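Nicotinate-nucleotide pyrophosphorylase (Pyrococcus furiosus, PDB 2I14) probably catalyses the ATP-coupled transfer of phosphoribosyl from phosphoribosyl pyrophosphate to nicotinate, giving nicotinate mononucleotide for NAD(+) biosynthesis. Local coordinates at residues 44-49 with 308-313; 78-83 with 96-101; 70-75 with 109-114; 327-332 with 357-362. One frame throughout, in Å; residues are numbered along the deposited sequence.

Interaction 1 (44-49 with 308-313); sequences VLADVT and LDIVEV
L308 and A46 meet on one face of an antiparallel strand pair that joins the early strand 43-49 to the much later strand 307-313. The L308 side chain runs along its partner strand. Its CB stands near D47 O, and CG lies 4.0 Å from A46 CB. With CG anti to the backbone N (chi1 -180°), both methyls reach over the alanine: CD1 is 3.5 Å from A46 CB, while CD2 lies over the same methyl and also meets V48 CG2 at 3.5 Å. Farther along this face, I310 CG2 touches V44 CB, and V44 CG1 lies beside the methyls of V313. Helix 108-131 packs on V48 here, and I188 of a second subunit covers I310 and V313.

The backbone shows a classic beta bulge. L45 O takes the N-H of V311 at 2.9 Å and, more weakly, that of E312, while L45 N gives a bond to E312 O at 2.7 Å. The extra residue turns V311 toward the partner strand, where its CG1 packs 3.4 Å from D47 CB, the two side chains crossing at about a right angle. D47 OD1 is hydrogen-bonded to Q96 NE2 of the next strand. The chemistry implies a division of labour: backbone bonds set the register, methyl groups fill the face of A46 and L308, and the buried carboxylate of D47 is tied within the sheet.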
loop_
_atom_site.group_PDB
_atom_site.type_symbol
_atom_site.label_atom_id
_atom_site.label_comp_id
_atom_site.label_asym_id
_atom_site.label_seq_id
_atom_site.Cartn_x
_atom_site.Cartn_y
_atom_site.Cartn_z
ATOM N N VAL A 44 -18.591 26.872 -38.806
ATOM C CA VAL A 44 -17.915 26.575 -37.552
ATOM C C VAL A 44 -16.682 25.723 -37.812
ATOM O O VAL A 44 -16.598 25.008 -38.813
ATOM C CB VAL A 44 -18.821 25.788 -36.579
ATOM C CG1 VAL A 44 -19.982 26.655 -36.119
ATOM C CG2 VAL A 44 -19.328 24.512 -37.258
ATOM N N LEU A 45 -15.720 25.818 -36.902
ATOM C CA LEU A 45 -14.504 25.032 -36.991
ATOM C C LEU A 45 -14.498 24.126 -35.770
ATOM O O LEU A 45 -14.515 24.600 -34.630
ATOM C CB LEU A 45 -13.267 25.931 -36.978
ATOM C CG LEU A 45 -11.909 25.216 -37.068
ATOM C CD1 LEU A 45 -11.872 24.325 -38.289
ATOM C CD2 LEU A 45 -10.788 26.241 -37.116
ATOM N N ALA A 46 -14.508 22.822 -36.012
ATOM C CA ALA A 46 -14.497 21.856 -34.927
ATOM C C ALA A 46 -13.103 21.225 -34.806
ATOM O O ALA A 46 -12.389 21.041 -35.794
ATOM C CB ALA A 46 -15.571 20.783 -35.158
ATOM N N ASP A 47 -12.732 20.917 -33.569
ATOM C CA ASP A 47 -11.448 20.324 -33.231
ATOM C C ASP A 47 -11.635 18.899 -32.729
ATOM O O ASP A 47 -12.671 18.558 -32.145
ATOM C CB ASP A 47 -10.800 21.132 -32.102
ATOM C CG ASP A 47 -9.558 21.884 -32.541
ATOM O OD1 ASP A 47 -9.335 21.981 -33.770
ATOM O OD2 ASP A 47 -8.815 22.388 -31.656
ATOM N N VAL A 48 -10.627 18.066 -32.957
ATOM C CA VAL A 48 -10.655 16.699 -32.467
ATOM C C VAL A 48 -9.417 16.515 -31.594
ATOM O O VAL A 48 -8.283 16.651 -32.068
ATOM C CB VAL A 48 -10.645 15.686 -33.604
ATOM C CG1 VAL A 48 -10.484 14.301 -33.038
ATOM C CG2 VAL A 48 -11.948 15.759 -34.361
ATOM N N THR A 49 -9.640 16.246 -30.310
ATOM C CA THR A 49 -8.540 16.050 -29.350
ATOM C C THR A 49 -8.922 15.048 -28.255
ATOM O O THR A 49 -9.958 14.397 -28.315
ATOM C CB THR A 49 -8.196 17.358 -28.614
ATOM O OG1 THR A 49 -9.325 17.729 -27.815
ATOM C CG2 THR A 49 -7.903 18.492 -29.590
ATOM N N LEU A 308 -14.946 15.577 -30.576
ATOM C CA LEU A 308 -15.092 16.630 -31.579
ATOM C C LEU A 308 -15.769 17.840 -30.925
ATOM O O LEU A 308 -16.934 17.773 -30.521
ATOM C CB LEU A 308 -15.950 16.116 -32.747
ATOM C CG LEU A 308 -16.237 17.048 -33.932
ATOM C CD1 LEU A 308 -17.228 18.153 -33.562
ATOM C CD2 LEU A 308 -14.923 17.647 -34.400
ATOM N N ASP A 309 -15.047 18.949 -30.817
ATOM C CA ASP A 309 -15.616 20.148 -30.202
ATOM C C ASP A 309 -15.397 21.426 -31.004
ATOM O O ASP A 309 -14.266 21.761 -31.349
ATOM C CB ASP A 309 -15.028 20.368 -28.810
ATOM C CG ASP A 309 -15.078 19.127 -27.951
ATOM O OD1 ASP A 309 -16.105 18.415 -27.971
ATOM O OD2 ASP A 309 -14.089 18.872 -27.238
ATOM N N ILE A 310 -16.483 22.147 -31.282
ATOM C CA ILE A 310 -16.387 23.411 -32.016
ATOM C C ILE A 310 -15.617 24.426 -31.170
ATOM O O ILE A 310 -16.021 24.774 -30.065
ATOM C CB ILE A 310 -17.786 23.950 -32.385
ATOM C CG1 ILE A 310 -18.778 23.628 -31.276
ATOM C CG2 ILE A 310 -18.263 23.307 -33.671
ATOM C CD1 ILE A 310 -20.218 23.802 -31.699
ATOM N N VAL A 311 -14.482 24.863 -31.698
ATOM C CA VAL A 311 -13.611 25.813 -31.019
ATOM C C VAL A 311 -13.692 27.206 -31.640
ATOM O O VAL A 311 -13.063 28.148 -31.159
ATOM C CB VAL A 311 -12.157 25.348 -31.084
ATOM C CG1 VAL A 311 -12.041 23.934 -30.548
ATOM C CG2 VAL A 311 -11.672 25.407 -32.510
ATOM N N GLU A 312 -14.466 27.327 -32.716
ATOM C CA GLU A 312 -14.634 28.605 -33.390
ATOM C C GLU A 312 -15.898 28.606 -34.248
ATOM O O GLU A 312 -16.158 27.658 -34.993
ATOM C CB GLU A 312 -13.411 28.903 -34.259
ATOM C CG GLU A 312 -13.233 30.383 -34.585
ATOM C CD GLU A 312 -11.964 30.670 -35.371
ATOM O OE1 GLU A 312 -11.863 30.197 -36.527
ATOM O OE2 GLU A 312 -11.072 31.365 -34.830
ATOM N N VAL A 313 -16.685 29.674 -34.124
ATOM C CA VAL A 313 -17.922 29.821 -34.882
ATOM C C VAL A 313 -17.924 31.174 -35.590
ATOM O O VAL A 313 -17.951 32.219 -34.941
ATOM C CB VAL A 313 -19.151 29.742 -33.957
ATOM C CG1 VAL A 313 -20.430 29.677 -34.788
ATOM C CG2 VAL A 313 -19.035 28.535 -33.053
#

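Interaction 2 (78-83 with 96-101); sequences NVYAMP and QIEGDY
N78 and E98 form a hydrogen-bonded pair between two antiparallel strands, 77-81 and 95-98, which are neighbours in the large antiparallel sheet that N-terminal and C-terminal strands build together. E98 N reaches N78 O at 2.9 Å, and at the other end Q96 N gives a bond to Y80 O, also 2.9 Å.

The face with N78, Y80, Q96 and E98 carries the polar side chains. Y80 holds CG beside its backbone N (chi1 -39°), which lays the ring along the strand past Q96; Y80 CD1 is 4.2 Å from Q96 CB. E98 is extended, CG anti to the backbone N (chi1 -157°), which carries OE2 to the edge of the tyrosine ring, near its plane; ring and carboxylate planes are 43° apart. The same carboxylate oxygen forms a salt bridge with R327, so phenol and guanidinium share one acceptor; N78 OD1 accepts a bond from the backbone N of N367. On the other face V79 and I97 are apolar and rest on L72 of helix 65-72, with V79 CG1 and I97 CG1 4.4 Å apart. The Y80 hydroxyl donates to E98 OE2 over 2.7 Å, meeting that oxygen nearly along its C-O axis.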
loop_
_atom_site.group_PDB
_atom_site.type_symbol
_atom_site.label_atom_id
_atom_site.label_comp_id
_atom_site.label_asym_id
_atom_site.label_seq_id
_atom_site.Cartn_x
_atom_site.Cartn_y
_atom_site.Cartn_z
ATOM N N ASN A 78 -14.264 21.402 -45.070
ATOM C CA ASN A 78 -12.819 21.278 -45.225
ATOM C C ASN A 78 -12.332 20.400 -44.082
ATOM O O ASN A 78 -12.879 20.446 -42.979
ATOM C CB ASN A 78 -12.125 22.634 -45.141
ATOM C CG ASN A 78 -12.464 23.523 -46.304
ATOM O OD1 ASN A 78 -12.698 23.044 -47.415
ATOM N ND2 ASN A 78 -12.480 24.831 -46.065
ATOM N N VAL A 79 -11.308 19.600 -44.337
ATOM C CA VAL A 79 -10.793 18.722 -43.305
ATOM C C VAL A 79 -9.272 18.759 -43.254
ATOM O O VAL A 79 -8.594 18.200 -44.119
ATOM C CB VAL A 79 -11.246 17.270 -43.546
ATOM C CG1 VAL A 79 -10.802 16.402 -42.389
ATOM C CG2 VAL A 79 -12.753 17.208 -43.732
ATOM N N TYR A 80 -8.728 19.432 -42.246
ATOM C CA TYR A 80 -7.277 19.507 -42.091
ATOM C C TYR A 80 -6.893 18.411 -41.102
ATOM O O TYR A 80 -7.692 18.036 -40.238
ATOM C CB TYR A 80 -6.859 20.878 -41.553
ATOM C CG TYR A 80 -7.650 22.028 -42.137
ATOM C CD1 TYR A 80 -9.005 22.185 -41.832
ATOM C CD2 TYR A 80 -7.047 22.971 -42.970
ATOM C CE1 TYR A 80 -9.741 23.255 -42.336
ATOM C CE2 TYR A 80 -7.773 24.050 -43.478
ATOM C CZ TYR A 80 -9.123 24.189 -43.155
ATOM O OH TYR A 80 -9.857 25.267 -43.617
ATOM N N ALA A 81 -5.686 17.883 -41.224
ATOM C CA ALA A 81 -5.278 16.822 -40.320
ATOM C C ALA A 81 -3.768 16.652 -40.226
ATOM O O ALA A 81 -2.998 17.346 -40.896
ATOM C CB ALA A 81 -5.918 15.507 -40.750
ATOM N N MET A 82 -3.362 15.733 -39.357
ATOM C CA MET A 82 -1.965 15.401 -39.173
ATOM C C MET A 82 -1.795 14.147 -40.006
ATOM O O MET A 82 -2.748 13.413 -40.230
ATOM C CB MET A 82 -1.660 15.055 -37.715
ATOM C CG MET A 82 -1.681 16.202 -36.713
ATOM S SD MET A 82 -1.062 15.618 -35.088
ATOM C CE MET A 82 -1.182 17.132 -34.136
ATOM N N PRO A 83 -0.582 13.885 -40.492
ATOM C CA PRO A 83 -0.405 12.671 -41.294
ATOM C C PRO A 83 -0.627 11.414 -40.454
ATOM O O PRO A 83 -0.124 11.297 -39.335
ATOM C CB PRO A 83 1.030 12.801 -41.808
ATOM C CG PRO A 83 1.702 13.682 -40.769
ATOM C CD PRO A 83 0.641 14.706 -40.473
ATOM N N GLN A 96 -9.161 18.700 -37.845
ATOM C CA GLN A 96 -10.141 19.778 -37.743
ATOM C C GLN A 96 -11.156 19.686 -38.874
ATOM O O GLN A 96 -10.916 19.019 -39.879
ATOM C CB GLN A 96 -9.438 21.133 -37.791
ATOM C CG GLN A 96 -8.384 21.295 -36.722
ATOM C CD GLN A 96 -7.651 22.625 -36.812
ATOM O OE1 GLN A 96 -7.013 22.928 -37.824
ATOM N NE2 GLN A 96 -7.736 23.426 -35.746
ATOM N N ILE A 97 -12.302 20.330 -38.698
ATOM C CA ILE A 97 -13.315 20.329 -39.733
ATOM C C ILE A 97 -13.980 21.686 -39.789
ATOM O O ILE A 97 -14.321 22.269 -38.755
ATOM C CB ILE A 97 -14.399 19.292 -39.490
ATOM C CG1 ILE A 97 -13.794 17.896 -39.457
ATOM C CG2 ILE A 97 -15.423 19.366 -40.611
ATOM C CD1 ILE A 97 -14.827 16.801 -39.290
ATOM N N GLU A 98 -14.164 22.196 -41.000
ATOM C CA GLU A 98 -14.789 23.493 -41.159
ATOM C C GLU A 98 -16.036 23.412 -42.027
ATOM O O GLU A 98 -16.059 22.715 -43.042
ATOM C CB GLU A 98 -13.787 24.468 -41.756
ATOM C CG GLU A 98 -14.125 25.899 -41.467
ATOM C CD GLU A 98 -12.952 26.819 -41.702
ATOM O OE1 GLU A 98 -13.091 28.033 -41.425
ATOM O OE2 GLU A 98 -11.896 26.325 -42.162
ATOM N N GLY A 99 -17.082 24.115 -41.607
ATOM C CA GLY A 99 -18.315 24.107 -42.365
ATOM C C GLY A 99 -19.543 24.316 -41.509
ATOM O O GLY A 99 -19.453 24.656 -40.328
ATOM N N ASP A 100 -20.703 24.119 -42.122
ATOM C CA ASP A 100 -21.968 24.277 -41.425
ATOM C C ASP A 100 -22.134 23.034 -40.565
ATOM O O ASP A 100 -22.192 21.920 -41.092
ATOM C CB ASP A 100 -23.107 24.371 -42.447
ATOM C CG ASP A 100 -24.425 24.847 -41.833
ATOM O OD1 ASP A 100 -25.434 24.899 -42.575
ATOM O OD2 ASP A 100 -24.452 25.170 -40.622
ATOM N N TYR A 101 -22.192 23.216 -39.246
ATOM C CA TYR A 101 -22.348 22.071 -38.358
ATOM C C TYR A 101 -23.523 21.237 -38.835
ATOM O O TYR A 101 -23.513 20.010 -38.729
ATOM C CB TYR A 101 -22.606 22.492 -36.910
ATOM C CG TYR A 101 -22.711 21.289 -36.001
ATOM C CD1 TYR A 101 -21.574 20.577 -35.636
ATOM C CD2 TYR A 101 -23.954 20.795 -35.591
ATOM C CE1 TYR A 101 -21.667 19.399 -34.894
ATOM C CE2 TYR A 101 -24.059 19.616 -34.849
ATOM C CZ TYR A 101 -22.909 18.925 -34.508
ATOM O OH TYR A 101 -22.985 17.747 -33.802
#

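Interaction 3 (70-75 with 109-114); sequences KLLEGI and TALLGM
A hydrophobic layer beneath the large antiparallel sheet brings L71 and L72, at the end of helix 65-72, against A110 and L111 near the start of the long helix 108-131. No hydrogen bond crosses between the two segments; the contact is made by apolar side chains.

L71 carries most of it. Its CG is anti to the backbone N (chi1 175°), and this sends CD2 against A110 and L111 on the surface of helix 108-131. There L71 CD2 lies 3.9 Å from A110 CB and 4.2 Å from L111 CB. M114 leans in from one turn further on, its chain turned about the CG-SD bond (chi3 -76°) with the terminal methyl on the side of L71; the modelled approach of these two is doubtful in detail. F10 of a second subunit packs on L71 and P147 of that subunit on M114, so this end of the layer also belongs to the subunit interface.

L72 and L111 occupy the side nearer the sheet, where L111 leans on I97 of strand 95-98. The two leucines meet through one methyl each, and L72 CD2 and L111 CD2 are 4.4 Å apart.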
loop_
_atom_site.group_PDB
_atom_site.type_symbol
_atom_site.label_atom_id
_atom_site.label_comp_id
_atom_site.label_asym_id
_atom_site.label_seq_id
_atom_site.Cartn_x
_atom_site.Cartn_y
_atom_site.Cartn_z
ATOM N N LYS A 70 -12.335 9.342 -46.310
ATOM C CA LYS A 70 -13.248 8.574 -47.146
ATOM C C LYS A 70 -14.683 8.637 -46.631
ATOM O O LYS A 70 -15.591 8.114 -47.268
ATOM C CB LYS A 70 -12.804 7.104 -47.221
ATOM C CG LYS A 70 -11.476 6.860 -47.953
ATOM C CD LYS A 70 -11.665 6.257 -49.353
ATOM C CE LYS A 70 -12.385 7.215 -50.321
ATOM N NZ LYS A 70 -12.627 6.642 -51.703
ATOM N N LEU A 71 -14.891 9.267 -45.483
ATOM C CA LEU A 71 -16.236 9.373 -44.912
ATOM C C LEU A 71 -16.838 10.760 -45.140
ATOM O O LEU A 71 -18.015 10.894 -45.499
ATOM C CB LEU A 71 -16.205 9.089 -43.406
ATOM C CG LEU A 71 -17.534 9.298 -42.666
ATOM C CD1 LEU A 71 -18.425 8.060 -42.810
ATOM C CD2 LEU A 71 -17.257 9.588 -41.207
ATOM N N LEU A 72 -16.034 11.791 -44.904
ATOM C CA LEU A 72 -16.483 13.160 -45.089
ATOM C C LEU A 72 -16.369 13.541 -46.559
ATOM O O LEU A 72 -16.647 14.684 -46.948
ATOM C CB LEU A 72 -15.646 14.107 -44.227
ATOM C CG LEU A 72 -16.091 14.333 -42.776
ATOM C CD1 LEU A 72 -17.130 13.291 -42.356
ATOM C CD2 LEU A 72 -14.858 14.309 -41.879
ATOM N N GLU A 73 -15.961 12.566 -47.369
ATOM C CA GLU A 73 -15.804 12.758 -48.806
ATOM C C GLU A 73 -17.139 13.142 -49.437
ATOM O O GLU A 73 -18.156 12.482 -49.204
ATOM C CB GLU A 73 -15.280 11.471 -49.450
ATOM C CG GLU A 73 -14.988 11.592 -50.945
ATOM C CD GLU A 73 -14.471 10.294 -51.565
ATOM O OE1 GLU A 73 -15.185 9.257 -51.483
ATOM O OE2 GLU A 73 -13.352 10.319 -52.136
ATOM N N GLY A 74 -17.132 14.210 -50.229
ATOM C CA GLY A 74 -18.351 14.646 -50.877
ATOM C C GLY A 74 -19.293 15.292 -49.889
ATOM O O GLY A 74 -20.503 15.042 -49.893
ATOM N N ILE A 75 -18.732 16.123 -49.024
ATOM C CA ILE A 75 -19.531 16.819 -48.039
ATOM C C ILE A 75 -18.997 18.247 -47.879
ATOM O O ILE A 75 -17.787 18.465 -47.797
ATOM C CB ILE A 75 -19.525 16.050 -46.695
ATOM C CG1 ILE A 75 -20.306 14.741 -46.868
ATOM C CG2 ILE A 75 -20.133 16.904 -45.581
ATOM C CD1 ILE A 75 -20.502 13.947 -45.591
ATOM N N THR A 109 -20.219 10.372 -34.413
ATOM C CA THR A 109 -20.266 8.983 -33.993
ATOM C C THR A 109 -19.392 8.053 -34.844
ATOM O O THR A 109 -18.815 7.065 -34.349
ATOM C CB THR A 109 -21.702 8.494 -34.026
ATOM O OG1 THR A 109 -22.533 9.470 -33.389
ATOM C CG2 THR A 109 -21.829 7.158 -33.303
ATOM N N ALA A 110 -19.283 8.372 -36.122
ATOM C CA ALA A 110 -18.502 7.546 -37.011
ATOM C C ALA A 110 -17.039 7.947 -37.041
ATOM O O ALA A 110 -16.166 7.119 -36.819
ATOM C CB ALA A 110 -19.092 7.599 -38.415
ATOM N N LEU A 111 -16.764 9.219 -37.313
ATOM C CA LEU A 111 -15.378 9.670 -37.393
ATOM C C LEU A 111 -14.590 9.441 -36.103
ATOM O O LEU A 111 -13.491 8.872 -36.149
ATOM C CB LEU A 111 -15.311 11.142 -37.834
ATOM C CG LEU A 111 -15.699 12.291 -36.914
ATOM C CD1 LEU A 111 -14.509 12.641 -36.041
ATOM C CD2 LEU A 111 -16.089 13.496 -37.758
ATOM N N LEU A 112 -15.136 9.854 -34.961
ATOM C CA LEU A 112 -14.439 9.657 -33.695
ATOM C C LEU A 112 -14.140 8.176 -33.468
ATOM O O LEU A 112 -13.053 7.816 -33.048
ATOM C CB LEU A 112 -15.263 10.202 -32.524
ATOM C CG LEU A 112 -15.359 11.720 -32.394
ATOM C CD1 LEU A 112 -16.152 12.076 -31.143
ATOM C CD2 LEU A 112 -13.960 12.320 -32.336
ATOM N N GLY A 113 -15.098 7.307 -33.740
ATOM C CA GLY A 113 -14.837 5.890 -33.550
ATOM C C GLY A 113 -13.704 5.404 -34.449
ATOM O O GLY A 113 -12.895 4.553 -34.074
ATOM N N MET A 114 -13.640 5.965 -35.648
ATOM C CA MET A 114 -12.608 5.593 -36.593
ATOM C C MET A 114 -11.224 5.991 -36.094
ATOM O O MET A 114 -10.262 5.227 -36.230
ATOM C CB MET A 114 -12.892 6.223 -37.962
ATOM C CG MET A 114 -14.177 5.687 -38.615
ATOM S SD MET A 114 -14.395 6.054 -40.398
ATOM C CE MET A 114 -14.859 7.734 -40.371
#

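Interaction 4 (327-332 with 357-362); sequences RKQVYR and VEPLLK
Q329 and L361 slide past each other in opposite directions where strand 328-333 runs antiparallel to strand 357-365. The glutamine chain bends at chi2 (-72°) and brings its amide up to the backbone of the other segment; L361 N probably donates to Q329 OE1, though the position of that oxygen is uncertain. V330 follows, its O taking a weak bond from L360 N, while its CG2 sits in the angle between L360 CB and L361 CD2, 3.4 Å from the latter; the V330 side chain crosses both at about a right angle.

Y331 next sets its ring obliquely against P359, with CE2 3.3 Å from P359 CG, while Y331 CB rests 4.0 Å from V357 CG2. R332 pairs with E358 through two backbone bonds: R332 N to E358 O at 3.2 Å, nearly straight at 177°, and E358 N to R332 O at 3.0 Å. The arginine chain bends at chi2 and chi3 and presents the edge of its guanidinium to L360 CD2, while NH2 is hydrogen-bonded to the hydroxyl of Y383.

The V357 side chain comes within about 4 Å of those of C333 and C350, two of the four zinc ligands completed by H337 and C353. With the hairpin of strands 328-333 and 338-342, this arrangement resembles a zinc ribbon.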
loop_
_atom_site.group_PDB
_atom_site.type_symbol
_atom_site.label_atom_id
_atom_site.label_comp_id
_atom_site.label_asym_id
_atom_site.label_seq_id
_atom_site.Cartn_x
_atom_site.Cartn_y
_atom_site.Cartn_z
ATOM N N ARG A 327 -8.964 28.604 -33.628
ATOM C CA ARG A 327 -8.367 27.833 -34.722
ATOM C C ARG A 327 -6.865 27.804 -34.501
ATOM O O ARG A 327 -6.230 28.855 -34.450
ATOM C CB ARG A 327 -8.653 28.499 -36.070
ATOM C CG ARG A 327 -7.718 28.055 -37.197
ATOM C CD ARG A 327 -7.811 28.988 -38.401
ATOM N NE ARG A 327 -9.091 28.854 -39.091
ATOM C CZ ARG A 327 -9.427 27.814 -39.846
ATOM N NH1 ARG A 327 -8.574 26.813 -40.024
ATOM N NH2 ARG A 327 -10.624 27.767 -40.407
ATOM N N LYS A 328 -6.284 26.617 -34.374
ATOM C CA LYS A 328 -4.854 26.556 -34.128
ATOM C C LYS A 328 -4.035 25.545 -34.910
ATOM O O LYS A 328 -4.565 24.731 -35.667
ATOM C CB LYS A 328 -4.608 26.366 -32.633
ATOM C CG LYS A 328 -4.779 27.654 -31.829
ATOM C CD LYS A 328 -6.234 28.142 -31.762
ATOM C CE LYS A 328 -6.358 29.670 -31.541
ATOM N NZ LYS A 328 -6.012 30.515 -32.733
ATOM N N GLN A 329 -2.723 25.629 -34.715
ATOM C CA GLN A 329 -1.769 24.748 -35.375
ATOM C C GLN A 329 -0.775 24.208 -34.363
ATOM O O GLN A 329 -0.528 24.829 -33.333
ATOM C CB GLN A 329 -1.004 25.506 -36.469
ATOM C CG GLN A 329 -1.328 25.055 -37.894
ATOM C CD GLN A 329 -0.745 23.699 -38.225
ATOM O OE1 GLN A 329 -0.931 22.735 -37.493
ATOM N NE2 GLN A 329 -0.043 23.621 -39.335
ATOM N N VAL A 330 -0.214 23.043 -34.669
ATOM C CA VAL A 330 0.767 22.396 -33.812
ATOM C C VAL A 330 2.094 22.300 -34.551
ATOM O O VAL A 330 2.183 21.669 -35.601
ATOM C CB VAL A 330 0.320 20.965 -33.416
ATOM C CG1 VAL A 330 -0.936 21.016 -32.581
ATOM C CG2 VAL A 330 0.052 20.150 -34.641
ATOM N N TYR A 331 3.126 22.936 -34.005
ATOM C CA TYR A 331 4.449 22.911 -34.626
ATOM C C TYR A 331 5.366 21.910 -33.944
ATOM O O TYR A 331 5.488 21.890 -32.726
ATOM C CB TYR A 331 5.085 24.311 -34.625
ATOM C CG TYR A 331 4.319 25.291 -35.488
ATOM C CD1 TYR A 331 3.155 25.898 -35.019
ATOM C CD2 TYR A 331 4.709 25.549 -36.801
ATOM C CE1 TYR A 331 2.392 26.733 -35.830
ATOM C CE2 TYR A 331 3.951 26.386 -37.624
ATOM C CZ TYR A 331 2.792 26.975 -37.130
ATOM O OH TYR A 331 2.035 27.808 -37.927
ATOM N N ARG A 332 6.000 21.070 -34.752
ATOM C CA ARG A 332 6.886 20.039 -34.256
ATOM C C ARG A 332 8.286 20.262 -34.788
ATOM O O ARG A 332 8.469 20.528 -35.970
ATOM C CB ARG A 332 6.394 18.677 -34.727
ATOM C CG ARG A 332 6.965 17.544 -33.932
ATOM C CD ARG A 332 7.291 16.328 -34.771
ATOM N NE ARG A 332 6.301 16.041 -35.801
ATOM C CZ ARG A 332 6.086 14.828 -36.304
ATOM N NH1 ARG A 332 6.780 13.790 -35.858
ATOM N NH2 ARG A 332 5.205 14.656 -37.278
ATOM N N VAL A 357 10.946 24.209 -37.121
ATOM C CA VAL A 357 9.699 23.537 -36.790
ATOM C C VAL A 357 8.734 23.579 -37.962
ATOM O O VAL A 357 8.618 24.592 -38.631
ATOM C CB VAL A 357 9.028 24.189 -35.557
ATOM C CG1 VAL A 357 9.981 24.134 -34.367
ATOM C CG2 VAL A 357 8.627 25.624 -35.866
ATOM N N GLU A 358 8.033 22.477 -38.203
ATOM C CA GLU A 358 7.096 22.408 -39.315
ATOM C C GLU A 358 5.669 22.121 -38.852
ATOM O O GLU A 358 5.451 21.332 -37.938
ATOM C CB GLU A 358 7.544 21.321 -40.294
ATOM C CG GLU A 358 7.246 21.599 -41.775
ATOM C CD GLU A 358 8.155 22.673 -42.400
ATOM O OE1 GLU A 358 7.780 23.870 -42.409
ATOM O OE2 GLU A 358 9.255 22.318 -42.883
ATOM N N PRO A 359 4.677 22.765 -39.491
ATOM C CA PRO A 359 3.245 22.625 -39.200
ATOM C C PRO A 359 2.769 21.192 -39.392
ATOM O O PRO A 359 3.259 20.494 -40.281
ATOM C CB PRO A 359 2.600 23.565 -40.212
ATOM C CG PRO A 359 3.619 24.612 -40.394
ATOM C CD PRO A 359 4.881 23.798 -40.518
ATOM N N LEU A 360 1.808 20.759 -38.581
ATOM C CA LEU A 360 1.296 19.402 -38.696
ATOM C C LEU A 360 -0.101 19.329 -39.308
ATOM O O LEU A 360 -0.396 18.406 -40.068
ATOM C CB LEU A 360 1.327 18.709 -37.330
ATOM C CG LEU A 360 2.714 18.421 -36.753
ATOM C CD1 LEU A 360 2.602 17.870 -35.352
ATOM C CD2 LEU A 360 3.422 17.440 -37.645
ATOM N N LEU A 361 -0.965 20.286 -38.988
ATOM C CA LEU A 361 -2.310 20.278 -39.563
ATOM C C LEU A 361 -2.222 20.679 -41.036
ATOM O O LEU A 361 -1.893 21.823 -41.360
ATOM C CB LEU A 361 -3.238 21.259 -38.834
ATOM C CG LEU A 361 -3.872 20.920 -37.480
ATOM C CD1 LEU A 361 -4.585 19.581 -37.575
ATOM C CD2 LEU A 361 -2.816 20.894 -36.394
ATOM N N LYS A 362 -2.512 19.737 -41.928
ATOM C CA LYS A 362 -2.456 20.003 -43.360
ATOM C C LYS A 362 -3.778 19.661 -43.998
ATOM O O LYS A 362 -4.449 18.730 -43.569
ATOM C CB LYS A 362 -1.360 19.168 -44.017
ATOM C CG LYS A 362 0.047 19.453 -43.513
ATOM C CD LYS A 362 0.426 20.914 -43.733
ATOM C CE LYS A 362 1.851 21.196 -43.271
ATOM N NZ LYS A 362 2.861 20.416 -44.050
#

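In the fold
Interactions 1, 2 and 4 are strand pairs of one antiparallel sheet, whereas interaction 3 is a helix contact beneath it. Strands 43-49 and 95-98 are neighbours, so A46 N probably bonds to I97 O and interactions 1 and 2 are continuous. The apolar face of interaction 2 continues into the layer of interaction 3. Interactions 2 and 4 join across A81 and K362, and a charged tie also connects them. Interactions 1 and 3 are buried, and interaction 2 is partly buried. Interaction 4 is mostly buried too, but E358 is exposed, and V357 lies beside a four-ligand zinc site that is probably structural. Interaction 3, with its centre about 22 Å from that of interaction 4, does not touch it.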